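Local coordinates for uncharacterized protein (Eubacterium siraeum, PDB 4NZK), which is of unknown function but belongs to the DHHW family of the SGNH hydrolase clan, whose members include hydrolases, at residues E155-R160 / E166-Y171; G111-P116 / A151-Y156. All blocks are in the same frame, centred on the assembly; numbering follows the deposited sequence. Where two conformers were deposited one is given.

Interaction 1. Residues E155-R160 / E166-Y171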
ATOM      1  N   GLU A 155      -1.157  18.236   3.734  1.00 12.57           N
ATOM      2  CA  GLU A 155      -2.444  17.669   3.485  1.00 11.75           C
ATOM      3  C   GLU A 155      -2.701  16.461   4.396  1.00 12.40           C
ATOM      4  O   GLU A 155      -1.804  16.001   5.101  1.00 12.64           O
ATOM      5  CB  GLU A 155      -2.569  17.283   2.011  1.00 13.86           C
ATOM      6  CG  GLU A 155      -2.402  18.469   1.049  1.00 14.64           C
ATOM      7  CD  GLU A 155      -2.131  18.016  -0.354  1.00 14.93           C
ATOM      8  OE1 GLU A 155      -2.859  17.117  -0.832  1.00 18.01           O
ATOM      9  OE2 GLU A 155      -1.149  18.527  -0.958  1.00 15.27           O
ATOM     10  N   TYR A 156      -3.925  15.946   4.385  1.00 12.92           N
ATOM     11  CA  TYR A 156      -4.317  14.841   5.280  1.00 12.22           C
ATOM     12  C   TYR A 156      -4.007  13.519   4.546  1.00 12.48           C
ATOM     13  O   TYR A 156      -4.892  12.751   4.158  1.00 11.37           O
ATOM     14  CB  TYR A 156      -5.794  14.974   5.615  1.00 13.73           C
ATOM     15  CG  TYR A 156      -6.334  14.189   6.799  1.00 12.33           C
ATOM     16  CD1 TYR A 156      -5.593  13.204   7.454  1.00 12.55           C
ATOM     17  CD2 TYR A 156      -7.616  14.434   7.244  1.00 14.08           C
ATOM     18  CE1 TYR A 156      -6.119  12.511   8.541  1.00 12.69           C
ATOM     19  CE2 TYR A 156      -8.149  13.752   8.321  1.00 14.56           C
ATOM     20  CZ  TYR A 156      -7.403  12.791   8.967  1.00 16.21           C
ATOM     21  OH  TYR A 156      -7.988  12.135  10.029  1.00 14.77           O
ATOM     22  N   ILE A 157      -2.711  13.261   4.416  1.00 12.15           N
ATOM     23  CA  ILE A 157      -2.227  12.132   3.635  1.00 10.65           C
ATOM     24  C   ILE A 157      -2.028  10.873   4.465  1.00 11.45           C
ATOM     25  O   ILE A 157      -2.032   9.750   3.935  1.00 11.76           O
ATOM     26  CB  ILE A 157      -0.932  12.453   2.858  1.00 10.79           C
ATOM     27  CG1 ILE A 157       0.112  13.103   3.754  1.00 12.22           C
ATOM     28  CG2 ILE A 157      -1.291  13.320   1.647  1.00 10.02           C
ATOM     29  CD1 ILE A 157       1.509  13.016   3.162  1.00 13.19           C
ATOM     30  N   TYR A 158      -1.850  11.057   5.775  1.00 10.16           N
ATOM     31  CA  TYR A 158      -1.698   9.925   6.691  1.00  9.73           C
ATOM     32  C   TYR A 158      -2.745   9.988   7.790  1.00 13.70           C
ATOM     33  O   TYR A 158      -3.171  11.042   8.200  1.00 13.68           O
ATOM     34  CB  TYR A 158      -0.307   9.874   7.337  1.00  9.64           C
ATOM     35  CG  TYR A 158       0.780   9.295   6.464  1.00 10.47           C
ATOM     36  CD1 TYR A 158       1.511  10.093   5.592  1.00 12.52           C
ATOM     37  CD2 TYR A 158       1.061   7.905   6.511  1.00 11.19           C
ATOM     38  CE1 TYR A 158       2.468   9.541   4.790  1.00 12.65           C
ATOM     39  CE2 TYR A 158       2.056   7.360   5.708  1.00 11.37           C
ATOM     40  CZ  TYR A 158       2.746   8.202   4.853  1.00 10.85           C
ATOM     41  OH  TYR A 158       3.729   7.744   3.985  1.00 13.15           O
ATOM     42  N   THR A 159      -3.188   8.824   8.238  1.00 14.75           N
ATOM     43  CA  THR A 159      -4.078   8.802   9.408  0.50 12.77           C
ATOM     44  C   THR A 159      -3.261   9.032  10.674  1.00 15.78           C
ATOM     45  O   THR A 159      -2.037   8.828  10.679  1.00 18.30           O
ATOM     46  CB  THR A 159      -4.791   7.480   9.531  0.50 12.59           C
ATOM     47  OG1 THR A 159      -3.834   6.488   9.861  0.50 14.10           O
ATOM     48  CG2 THR A 159      -5.495   7.132   8.213  0.50  7.85           C
ATOM     49  N   ARG A 160      -3.936   9.499  11.730  1.00 11.87           N
ATOM     50  CA  ARG A 160      -3.330   9.637  13.028  1.00 13.16           C
ATOM     51  C   ARG A 160      -3.466   8.342  13.853  1.00 11.82           C
ATOM     52  O   ARG A 160      -2.669   8.114  14.764  1.00 14.68           O
ATOM     53  CB  ARG A 160      -3.960  10.758  13.827  1.00 15.23           C
ATOM     54  CG  ARG A 160      -3.651  12.134  13.287  1.00 15.86           C
ATOM     55  CD  ARG A 160      -4.200  13.244  14.189  1.00 16.50           C
ATOM     56  NE  ARG A 160      -5.650  13.319  14.027  1.00 17.20           N
ATOM     57  CZ  ARG A 160      -6.552  12.711  14.792  1.00 17.56           C
ATOM     58  NH1 ARG A 160      -6.229  12.017  15.880  1.00 16.39           N
ATOM     59  NH2 ARG A 160      -7.816  12.795  14.465  1.00 19.86           N
ATOM     60  N   GLU A 166      -3.856   7.662   4.564  1.00 10.76           N
ATOM     61  CA  GLU A 166      -5.181   7.904   4.036  1.00  9.53           C
ATOM     62  C   GLU A 166      -5.152   7.629   2.543  1.00 10.50           C
ATOM     63  O   GLU A 166      -4.074   7.683   1.912  1.00 10.83           O
ATOM     64  CB  GLU A 166      -5.565   9.373   4.230  1.00  9.77           C
ATOM     65  CG  GLU A 166      -5.903   9.797   5.673  1.00 12.05           C
ATOM     66  CD  GLU A 166      -7.382   9.666   6.039  1.00 13.71           C
ATOM     67  OE1 GLU A 166      -8.236   9.497   5.139  1.00 14.19           O
ATOM     68  OE2 GLU A 166      -7.698   9.832   7.260  1.00 15.36           O
ATOM     69  N   PRO A 167      -6.319   7.380   1.946  1.00 10.70           N
ATOM     70  CA  PRO A 167      -6.380   7.234   0.506  1.00 10.78           C
ATOM     71  C   PRO A 167      -5.743   8.412  -0.246  1.00 11.38           C
ATOM     72  O   PRO A 167      -5.120   8.181  -1.285  1.00 11.35           O
ATOM     73  CB  PRO A 167      -7.875   7.077   0.239  1.00 11.10           C
ATOM     74  CG  PRO A 167      -8.370   6.362   1.498  1.00 12.41           C
ATOM     75  CD  PRO A 167      -7.611   7.043   2.602  1.00 11.31           C
ATOM     76  N   LEU A 168      -5.771   9.628   0.291  1.00 10.81           N
ATOM     77  CA  LEU A 168      -5.122  10.757  -0.399  1.00 10.33           C
ATOM     78  C   LEU A 168      -3.613  10.515  -0.527  1.00 10.74           C
ATOM     79  O   LEU A 168      -3.018  10.852  -1.535  1.00 12.29           O
ATOM     80  CB  LEU A 168      -5.421  12.069   0.325  1.00 11.81           C
ATOM     81  CG  LEU A 168      -4.792  13.372  -0.234  1.00 12.88           C
ATOM     82  CD1 LEU A 168      -5.261  13.643  -1.643  1.00 13.93           C
ATOM     83  CD2 LEU A 168      -5.054  14.573   0.646  1.00 14.62           C
ATOM     84  N   GLY A 169      -2.994   9.990   0.529  1.00  9.32           N
ATOM     85  CA  GLY A 169      -1.578   9.632   0.477  1.00 11.12           C
ATOM     86  C   GLY A 169      -1.339   8.589  -0.598  1.00 12.26           C
ATOM     87  O   GLY A 169      -0.400   8.703  -1.405  1.00 11.92           O
ATOM     88  N   ALA A 170      -2.184   7.565  -0.617  1.00 10.61           N
ATOM     89  CA  ALA A 170      -2.049   6.498  -1.609  1.00 11.98           C
ATOM     90  C   ALA A 170      -2.192   7.045  -3.008  1.00 11.28           C
ATOM     91  O   ALA A 170      -1.534   6.544  -3.927  1.00 12.83           O
ATOM     92  CB  ALA A 170      -3.057   5.413  -1.363  1.00 11.17           C
ATOM     93  N   TYR A 171      -3.067   8.044  -3.194  1.00 10.69           N
ATOM     94  CA  TYR A 171      -3.214   8.677  -4.498  1.00 11.69           C
ATOM     95  C   TYR A 171      -1.919   9.281  -4.987  1.00 10.12           C
ATOM     96  O   TYR A 171      -1.560   9.126  -6.170  1.00 11.62           O
ATOM     97  CB  TYR A 171      -4.282   9.785  -4.439  1.00 12.08           C
ATOM     98  CG  TYR A 171      -4.399  10.604  -5.686  1.00 12.75           C
ATOM     99  CD1 TYR A 171      -5.060  10.105  -6.817  1.00 12.84           C
ATOM    100  CD2 TYR A 171      -3.801  11.845  -5.780  1.00 14.12           C
ATOM    101  CE1 TYR A 171      -5.161  10.859  -7.998  1.00 13.37           C
ATOM    102  CE2 TYR A 171      -3.908  12.619  -6.961  1.00 13.58           C
ATOM    103  CZ  TYR A 171      -4.573  12.112  -8.065  1.00 13.47           C
ATOM    104  OH  TYR A 171      -4.723  12.886  -9.225  1.00 14.67           O
TER
HETATM  105  O   HOH W   1      -7.669  12.587   3.791  1.00 13.11           O
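The carboxylate of E166 lies over one face of the Y156 ring, toward its rim, with OE2 3.4 Å from Y156 CE1 and the planes of ring and carboxylate 55° apart. A bend at chi2 (-91°) turns the carboxylate toward the Y156 ring, and T159 CG2 packs 3.6 Å from the same OE2. The phenol end of Y156 is held elsewhere, by D218 and the backbone N of T219, while E166 OE1 accepts the backbone N-H of T221. A water lies 2.8 Å from Y156 O and farther, in a weak contact, from E166 OE1.

E166 occupies the N-cap position of helix 167-180, and its backbone N donates to I157 O (2.8 Å). This bond is bent, 139° at the hydrogen, and the donor stands above the carbonyl plane. The same oxygen receives a CA-H...O contact at 3.5 Å from G169, which carries no side chain and comes close enough for its CA to make it.

Apolar packing continues along the first turn: L168 CG meets I157 CG2 at 4.0 Å, and L168 CD2 touches E155 CB. Y156 centres an inverse gamma turn, a tight bend in the segment facing the helix. The start of helix 167-180 is thus wedged between loop 155-160 and strand 218-224, whose F220 and Y223 touch P167.

Interaction 2. Residues G111-P116 / A151-Y156; sequences GAYYLP and AHTNEY
Y114 reaches from the short helical turn 111-114 to T153, within a type I beta turn running from H152 to E155, so the contact joins two connecting elements of an SGNH-clan domain rather than strands of its sheet.

Hydrogen bonding comes first. Y114 OH donates to T153 O at 2.6 Å, a short bond that meets the carbonyl at 115° and tilts 18° from its plane. The oxygen lies at the ring edge, near the ring plane. The beta turn closes through its own backbone bond from E155 N to H152 O (3.0 Å), which probably helps to fix the T153 carbonyl.

Van der Waals packing supplies the rest. T153 CG2 rests 3.7 Å from Y113 CG and also touches Y113 CB, the two side chains crossing at about a right angle. Its methyl is anti to the carbonyl carbon, with OG1 between N and C (chi1 55°), which sends CG2 to Y113. On the helical turn itself, Y113 CB lies over one face of the Y114 ring, toward its rim, while Y113 OH bonds to Y146 O on helix 145-150.

A His-carboxylate hydrogen bond links H152 and E155 within the turn, where the H152 ring also stacks on Y172. E155 OE1 binds Y172 OH, and H152 ND1 donates to E155 OE2 at 2.6 Å on the syn side, in the imidazole plane but tilted well out of the carboxylate plane.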
ATOM      1  N   GLY A 111       5.842   8.349  10.460  1.00 10.72           N
ATOM      2  CA  GLY A 111       6.973   8.819  11.220  1.00 12.62           C
ATOM      3  C   GLY A 111       8.081   9.387  10.373  1.00 11.66           C
ATOM      4  O   GLY A 111       8.947  10.115  10.886  1.00 15.14           O
ATOM      5  N   ALA A 112       8.104   9.077   9.077  1.00 11.21           N
ATOM      6  CA  ALA A 112       9.089   9.742   8.217  1.00 11.52           C
ATOM      7  C   ALA A 112       8.903  11.259   8.154  1.00 12.13           C
ATOM      8  O   ALA A 112       9.884  12.004   7.948  1.00 14.54           O
ATOM      9  CB  ALA A 112       9.002   9.234   6.816  1.00 11.81           C
ATOM     10  N   TYR A 113       7.652  11.702   8.312  1.00 12.42           N
ATOM     11  CA  TYR A 113       7.308  13.089   8.111  1.00 13.36           C
ATOM     12  C   TYR A 113       6.807  13.854   9.330  1.00 13.92           C
ATOM     13  O   TYR A 113       6.967  15.068   9.395  1.00 16.58           O
ATOM     14  CB  TYR A 113       6.225  13.198   7.038  1.00 12.79           C
ATOM     15  CG  TYR A 113       6.535  12.441   5.767  1.00 13.75           C
ATOM     16  CD1 TYR A 113       7.603  12.808   4.974  1.00 13.37           C
ATOM     17  CD2 TYR A 113       5.757  11.394   5.353  1.00 12.61           C
ATOM     18  CE1 TYR A 113       7.918  12.099   3.811  1.00 12.88           C
ATOM     19  CE2 TYR A 113       6.040  10.691   4.186  1.00 13.27           C
ATOM     20  CZ  TYR A 113       7.130  11.057   3.408  1.00 13.27           C
ATOM     21  OH  TYR A 113       7.397  10.340   2.269  1.00 13.82           O
ATOM     22  N   TYR A 114       6.170  13.155  10.263  1.00 11.98           N
ATOM     23  CA  TYR A 114       5.411  13.787  11.334  1.00 14.36           C
ATOM     24  C   TYR A 114       5.916  13.586  12.759  1.00 14.05           C
ATOM     25  O   TYR A 114       5.274  14.049  13.689  1.00 17.57           O
ATOM     26  CB  TYR A 114       3.980  13.274  11.258  1.00 13.40           C
ATOM     27  CG  TYR A 114       3.277  13.712   9.982  1.00 14.18           C
ATOM     28  CD1 TYR A 114       2.876  15.019   9.802  1.00 15.67           C
ATOM     29  CD2 TYR A 114       3.009  12.829   8.981  1.00 12.84           C
ATOM     30  CE1 TYR A 114       2.221  15.420   8.643  1.00 16.16           C
ATOM     31  CE2 TYR A 114       2.336  13.211   7.830  1.00 12.79           C
ATOM     32  CZ  TYR A 114       1.954  14.512   7.659  1.00 13.76           C
ATOM     33  OH  TYR A 114       1.295  14.836   6.503  1.00 13.13           O
ATOM     34  N   LEU A 115       7.047  12.920  12.925  1.00 16.63           N
ATOM     35  CA  LEU A 115       7.609  12.755  14.256  1.00 16.43           C
ATOM     36  C   LEU A 115       8.003  14.111  14.809  1.00 20.11           C
ATOM     37  O   LEU A 115       8.680  14.884  14.111  1.00 23.82           O
ATOM     38  CB  LEU A 115       8.793  11.773  14.182  1.00 21.91           C
ATOM     39  CG  LEU A 115       9.253  11.058  15.423  1.00 26.22           C
ATOM     40  CD1 LEU A 115       8.124  10.215  16.037  1.00 30.00           C
ATOM     41  CD2 LEU A 115      10.449  10.208  15.065  1.00 35.54           C
ATOM     42  N   PRO A 116       7.573  14.424  16.051  1.00 19.04           N
ATOM     43  CA  PRO A 116       7.875  15.745  16.551  1.00 20.76           C
ATOM     44  C   PRO A 116       9.310  15.897  16.947  1.00 23.09           C
ATOM     45  O   PRO A 116      10.092  14.918  16.993  1.00 22.09           O
ATOM     46  CB  PRO A 116       6.962  15.920  17.772  1.00 23.65           C
ATOM     47  CG  PRO A 116       6.293  14.649  17.991  1.00 25.99           C
ATOM     48  CD  PRO A 116       6.619  13.699  16.902  1.00 20.79           C
ATOM     49  N   ALA A 151       6.074  15.910  -0.641  1.00 13.02           N
ATOM     50  CA  ALA A 151       5.580  17.170  -1.208  1.00 15.11           C
ATOM     51  C   ALA A 151       4.150  17.556  -0.777  1.00 15.25           C
ATOM     52  O   ALA A 151       3.685  18.638  -1.116  1.00 16.28           O
ATOM     53  CB  ALA A 151       5.667  17.083  -2.720  1.00 16.87           C
ATOM     54  N   HIS A 152       3.478  16.706  -0.003  1.00 11.77           N
ATOM     55  CA  HIS A 152       2.082  16.903   0.336  1.00 12.18           C
ATOM     56  C   HIS A 152       1.795  16.721   1.805  1.00 11.69           C
ATOM     57  O   HIS A 152       0.647  16.433   2.210  1.00 12.85           O
ATOM     58  CB  HIS A 152       1.220  15.974  -0.517  1.00 12.93           C
ATOM     59  CG  HIS A 152       1.296  16.299  -1.959  1.00 12.45           C
ATOM     60  ND1 HIS A 152       0.647  17.388  -2.510  1.00 16.37           N
ATOM     61  CD2 HIS A 152       1.989  15.723  -2.968  1.00 13.47           C
ATOM     62  CE1 HIS A 152       0.912  17.450  -3.805  1.00 15.13           C
ATOM     63  NE2 HIS A 152       1.756  16.470  -4.100  1.00 13.49           N
ATOM     64  N   THR A 153       2.820  16.921   2.621  1.00 11.46           N
ATOM     65  CA  THR A 153       2.672  16.675   4.067  1.00 13.71           C
ATOM     66  C   THR A 153       1.738  17.667   4.790  1.00 13.01           C
ATOM     67  O   THR A 153       1.282  17.402   5.894  1.00 14.78           O
ATOM     68  CB  THR A 153       4.024  16.618   4.775  1.00 14.13           C
ATOM     69  OG1 THR A 153       4.761  17.813   4.518  1.00 17.54           O
ATOM     70  CG2 THR A 153       4.784  15.384   4.340  1.00 15.95           C
ATOM     71  N   ASN A 154       1.464  18.824   4.195  1.00 12.57           N
ATOM     72  CA  ASN A 154       0.470  19.710   4.762  1.00 13.69           C
ATOM     73  C   ASN A 154      -0.963  19.244   4.587  1.00 13.64           C
ATOM     74  O   ASN A 154      -1.893  19.802   5.207  1.00 19.19           O
ATOM     75  CB  ASN A 154       0.635  21.119   4.199  1.00 16.30           C
ATOM     76  CG  ASN A 154       1.904  21.795   4.684  1.00 23.70           C
ATOM     77  OD1 ASN A 154       2.416  21.504   5.775  1.00 25.67           O
ATOM     78  ND2 ASN A 154       2.377  22.733   3.922  1.00 29.62           N
ATOM     79  N   GLU A 155      -1.157  18.236   3.734  1.00 12.57           N
ATOM     80  CA  GLU A 155      -2.444  17.669   3.485  1.00 11.75           C
ATOM     81  C   GLU A 155      -2.701  16.461   4.396  1.00 12.40           C
ATOM     82  O   GLU A 155      -1.804  16.001   5.101  1.00 12.64           O
ATOM     83  CB  GLU A 155      -2.569  17.283   2.011  1.00 13.86           C
ATOM     84  CG  GLU A 155      -2.402  18.469   1.049  1.00 14.64           C
ATOM     85  CD  GLU A 155      -2.131  18.016  -0.354  1.00 14.93           C
ATOM     86  OE1 GLU A 155      -2.859  17.117  -0.832  1.00 18.01           O
ATOM     87  OE2 GLU A 155      -1.149  18.527  -0.958  1.00 15.27           O
ATOM     88  N   TYR A 156      -3.925  15.946   4.385  1.00 12.92           N
ATOM     89  CA  TYR A 156      -4.317  14.841   5.280  1.00 12.22           C
ATOM     90  C   TYR A 156      -4.007  13.519   4.546  1.00 12.48           C
ATOM     91  O   TYR A 156      -4.892  12.751   4.158  1.00 11.37           O
ATOM     92  CB  TYR A 156      -5.794  14.974   5.615  1.00 13.73           C
ATOM     93  CG  TYR A 156      -6.334  14.189   6.799  1.00 12.33           C
ATOM     94  CD1 TYR A 156      -5.593  13.204   7.454  1.00 12.55           C
ATOM     95  CD2 TYR A 156      -7.616  14.434   7.244  1.00 14.08           C
ATOM     96  CE1 TYR A 156      -6.119  12.511   8.541  1.00 12.69           C
ATOM     97  CE2 TYR A 156      -8.149  13.752   8.321  1.00 14.56           C
ATOM     98  CZ  TYR A 156      -7.403  12.791   8.967  1.00 16.21           C
ATOM     99  OH  TYR A 156      -7.988  12.135  10.029  1.00 14.77           O
TER

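Overall arrangement
Interactions 1 and 2 illustrate how one irregular connection can be fixed at successive points. Their centres are about 10 Å apart, and both use the loop between helices 145-150 and 167-180. In chain order, 111-116 follows strand 101-107 of the mixed sheet; after a long intervening stretch comes 151-156, which overlaps 155-160 at E155 and Y156, and 166-171 opens the next helix. Interaction 1 is largely buried, whereas interaction 2 lies nearer the surface. They meet where I157 CG1 packs 3.5 Å from Y114 OH and Y158 lies against Y113 and Y114. The loop therefore bridges the turn after strand 101-107 and the start of helix 167-180.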